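Local coordinates for DNA replication and repair protein RecF (Caldanaerobacter subterraneus subsp. tengcongensis, PDB 5Z69) that binds ATP, probably binds single-stranded DNA, and probably acts as an ATP-switched recombination mediator in the RecFOR pathway of DNA repair, at residues Leu121-Ser126 with Glu307-Glu312. Sequence-based numbering, arbitrary orientation.
Sequences LTVIFS and EILEEE
In the mixed beta-sheet of the ATPase core of RecF, strand 122-125 forms one margin, and Leu121 and Val123 pack from its start against Leu309 of helix 291-313. The two branches of Leu309 divide the work. CD1 touches CD1 of Leu121 at 4.0 Å, whereas CD2 lies 3.8 Å from CG2 of Val123 and also comes within 4.1 Å of the carbonyl O of Thr122, so that the leucine sits over the strand backbone between its two apolar partners. The CB of Leu309 points toward the strand, and with CG anti to the backbone N (chi1 170°) the side chain extends to it. Val123 is modelled in two conformers; in the one that makes this CG2 contact, CG1 is anti to the backbone N (chi1 179°), and the other may differ. Its side chain and that of Leu309 run past each other in opposite senses, while Leu121 meets Leu309 at an oblique angle.

The order 122-125, 318-321, 345-349, 32-36 with all four strands parallel belongs to the P-loop NTPase core of the RecF/RecN/SMC family, and helix 291-313 lies against one face of this sheet, leading by a short loop into strand 318-321. Strand 122-125 is bonded to that neighbour through backbone hydrogen bonds of Leu121 and Val123 with Val318. Across the contact itself there is no hydrogen bond, and the touching residues are all buried. Thr122 directs its CB to the other face of the sheet, where OG1 hydrogen-bonds Ser54 and Arg51. On the side of the helix opposite Leu309, Glu307 is salt-bridged to Lys217, and Glu312, on its flank, to Lys210, linking the long helix 186-222 to the core.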
ATOM      1  N   LEU A 121     -25.224  -7.447  21.230  1.00 26.06           N
ATOM      2  CA  LEU A 121     -23.789  -7.191  20.953  1.00 22.07           C
ATOM      3  C   LEU A 121     -22.869  -8.189  21.631  1.00 26.80           C
ATOM      4  O   LEU A 121     -22.952  -8.414  22.841  1.00 24.99           O
ATOM      5  CB  LEU A 121     -23.383  -5.784  21.404  1.00 21.53           C
ATOM      6  CG  LEU A 121     -24.187  -4.653  20.768  1.00 26.87           C
ATOM      7  CD1 LEU A 121     -23.914  -3.323  21.438  1.00 32.42           C
ATOM      8  CD2 LEU A 121     -23.794  -4.611  19.298  1.00 22.55           C
ATOM      9  N   THR A 122     -21.982  -8.768  20.833  1.00 24.50           N
ATOM     10  CA  THR A 122     -20.945  -9.658  21.318  1.00 24.65           C
ATOM     11  C   THR A 122     -19.599  -9.220  20.740  1.00 24.94           C
ATOM     12  O   THR A 122     -19.549  -8.536  19.727  1.00 25.66           O
ATOM     13  CB  THR A 122     -21.183 -11.133  20.889  1.00 23.79           C
ATOM     14  OG1 THR A 122     -21.467 -11.152  19.490  1.00 26.81           O
ATOM     15  CG2 THR A 122     -22.351 -11.787  21.662  1.00 24.59           C
ATOM     16  N   VAL A 123     -18.517  -9.604  21.400  1.00 27.11           N
ATOM     17  CA  VAL A 123     -17.189  -9.586  20.787  1.00 30.37           C
ATOM     18  C   VAL A 123     -16.622 -10.978  20.973  1.00 33.52           C
ATOM     19  O   VAL A 123     -16.665 -11.514  22.079  1.00 32.70           O
ATOM     20  CB  VAL A 123     -16.255  -8.546  21.429  1.00 31.19           C
ATOM     21  CG1 VAL A 123     -14.856  -8.583  20.767  1.00 29.96           C
ATOM     22  CG2 VAL A 123     -16.880  -7.170  21.326  1.00 30.20           C
ATOM     23  N   ILE A 124     -16.121 -11.572  19.899  1.00 26.31           N
ATOM     24  CA  ILE A 124     -15.628 -12.935  19.987  1.00 30.89           C
ATOM     25  C   ILE A 124     -14.124 -12.934  19.775  1.00 29.95           C
ATOM     26  O   ILE A 124     -13.630 -12.344  18.824  1.00 34.40           O
ATOM     27  CB  ILE A 124     -16.325 -13.872  18.961  1.00 32.29           C
ATOM     28  CG1 ILE A 124     -15.691 -15.260  18.985  1.00 30.15           C
ATOM     29  CG2 ILE A 124     -16.316 -13.269  17.545  1.00 28.11           C
ATOM     30  CD1 ILE A 124     -16.663 -16.361  18.580  1.00 38.77           C
ATOM     31  N   PHE A 125     -13.419 -13.578  20.698  1.00 35.16           N
ATOM     32  CA  PHE A 125     -11.967 -13.694  20.664  1.00 33.03           C
ATOM     33  C   PHE A 125     -11.684 -15.131  20.310  1.00 37.42           C
ATOM     34  O   PHE A 125     -12.196 -16.026  20.960  1.00 35.21           O
ATOM     35  CB  PHE A 125     -11.324 -13.354  22.018  1.00 33.96           C
ATOM     36  CG  PHE A 125     -11.605 -11.959  22.517  1.00 37.19           C
ATOM     37  CD1 PHE A 125     -12.842 -11.630  23.074  1.00 31.63           C
ATOM     38  CD2 PHE A 125     -10.612 -10.982  22.470  1.00 36.10           C
ATOM     39  CE1 PHE A 125     -13.080 -10.336  23.555  1.00 32.20           C
ATOM     40  CE2 PHE A 125     -10.848  -9.693  22.944  1.00 34.69           C
ATOM     41  CZ  PHE A 125     -12.081  -9.371  23.482  1.00 40.90           C
ATOM     42  N   SER A 126     -10.860 -15.342  19.291  1.00 36.45           N
ATOM     43  CA  SER A 126     -10.606 -16.666  18.731  1.00 45.47           C
ATOM     44  C   SER A 126      -9.146 -16.734  18.266  1.00 42.76           C
ATOM     45  O   SER A 126      -8.573 -15.706  17.926  1.00 39.10           O
ATOM     46  CB  SER A 126     -11.565 -16.939  17.570  1.00 53.96           C
ATOM     47  OG  SER A 126     -11.328 -18.200  16.989  0.74 62.65           O
ATOM     48  N   GLU A 307     -13.315  -1.949  23.138  1.00 36.17           N
ATOM     49  CA  GLU A 307     -13.335  -0.600  23.679  1.00 45.12           C
ATOM     50  C   GLU A 307     -14.121   0.374  22.792  1.00 35.90           C
ATOM     51  O   GLU A 307     -14.970   1.115  23.276  1.00 33.81           O
ATOM     52  CB  GLU A 307     -11.901  -0.096  23.865  1.00 36.96           C
ATOM     53  CG  GLU A 307     -11.825   1.366  24.230  1.00 36.71           C
ATOM     54  CD  GLU A 307     -10.402   1.783  24.556  1.00 49.99           C
ATOM     55  OE1 GLU A 307      -9.836   2.606  23.811  1.00 47.19           O
ATOM     56  OE2 GLU A 307      -9.853   1.258  25.547  1.00 50.91           O
ATOM     57  N   ILE A 308     -13.817   0.387  21.497  1.00 33.70           N
ATOM     58  CA  ILE A 308     -14.542   1.249  20.573  1.00 31.38           C
ATOM     59  C   ILE A 308     -16.053   0.895  20.553  1.00 34.26           C
ATOM     60  O   ILE A 308     -16.913   1.775  20.557  1.00 31.92           O
ATOM     61  CB  ILE A 308     -13.922   1.160  19.153  1.00 36.96           C
ATOM     62  CG1 ILE A 308     -12.482   1.689  19.190  1.00 40.39           C
ATOM     63  CG2 ILE A 308     -14.745   1.961  18.146  1.00 29.04           C
ATOM     64  CD1 ILE A 308     -11.678   1.490  17.893  1.00 37.58           C
ATOM     65  N   LEU A 309     -16.380  -0.392  20.561  1.00 29.27           N
ATOM     66  CA  LEU A 309     -17.790  -0.797  20.530  1.00 27.33           C
ATOM     67  C   LEU A 309     -18.548  -0.252  21.767  1.00 34.12           C
ATOM     68  O   LEU A 309     -19.634   0.335  21.630  1.00 34.64           O
ATOM     69  CB  LEU A 309     -17.903  -2.338  20.414  1.00 30.88           C
ATOM     70  CG  LEU A 309     -19.267  -3.045  20.598  1.00 44.51           C
ATOM     71  CD1 LEU A 309     -20.326  -2.295  19.887  1.00 48.51           C
ATOM     72  CD2 LEU A 309     -19.250  -4.486  20.049  1.00 33.51           C
ATOM     73  N   GLU A 310     -17.983  -0.414  22.959  1.00 35.96           N
ATOM     74  CA  GLU A 310     -18.631   0.110  24.175  1.00 30.42           C
ATOM     75  C   GLU A 310     -18.850   1.617  24.141  1.00 31.07           C
ATOM     76  O   GLU A 310     -19.926   2.117  24.483  1.00 33.33           O
ATOM     77  CB  GLU A 310     -17.805  -0.217  25.407  1.00 34.28           C
ATOM     78  CG  GLU A 310     -17.642  -1.679  25.655  1.00 50.56           C
ATOM     79  CD  GLU A 310     -17.029  -1.950  27.009  1.00 58.60           C
ATOM     80  OE1 GLU A 310     -15.779  -1.971  27.086  1.00 63.49           O
ATOM     81  OE2 GLU A 310     -17.794  -2.120  27.986  1.00 48.29           O
ATOM     82  N   GLU A 311     -17.818   2.338  23.721  1.00 35.72           N
ATOM     83  CA  GLU A 311     -17.871   3.793  23.680  1.00 40.48           C
ATOM     84  C   GLU A 311     -18.862   4.286  22.634  1.00 33.11           C
ATOM     85  O   GLU A 311     -19.623   5.210  22.885  1.00 38.33           O
ATOM     86  CB  GLU A 311     -16.476   4.369  23.401  1.00 41.34           C
ATOM     87  CG  GLU A 311     -15.862   5.095  24.586  1.00 68.19           C
ATOM     88  CD  GLU A 311     -16.537   6.429  24.878  1.00 78.73           C
ATOM     89  OE1 GLU A 311     -17.151   7.008  23.953  1.00 78.69           O
ATOM     90  OE2 GLU A 311     -16.453   6.898  26.036  1.00 87.95           O
ATOM     91  N   GLU A 312     -18.854   3.676  21.452  1.00 35.60           N
ATOM     92  CA  GLU A 312     -19.758   4.126  20.398  1.00 34.55           C
ATOM     93  C   GLU A 312     -21.230   3.763  20.667  1.00 32.40           C
ATOM     94  O   GLU A 312     -22.125   4.546  20.346  1.00 39.71           O
ATOM     95  CB  GLU A 312     -19.318   3.566  19.044  1.00 35.91           C
ATOM     96  CG  GLU A 312     -17.958   4.085  18.595  1.00 47.35           C
ATOM     97  CD  GLU A 312     -17.949   5.592  18.373  1.00 58.08           C
ATOM     98  OE1 GLU A 312     -18.971   6.128  17.889  1.00 54.75           O
ATOM     99  OE2 GLU A 312     -16.928   6.236  18.691  1.00 60.37           O
TER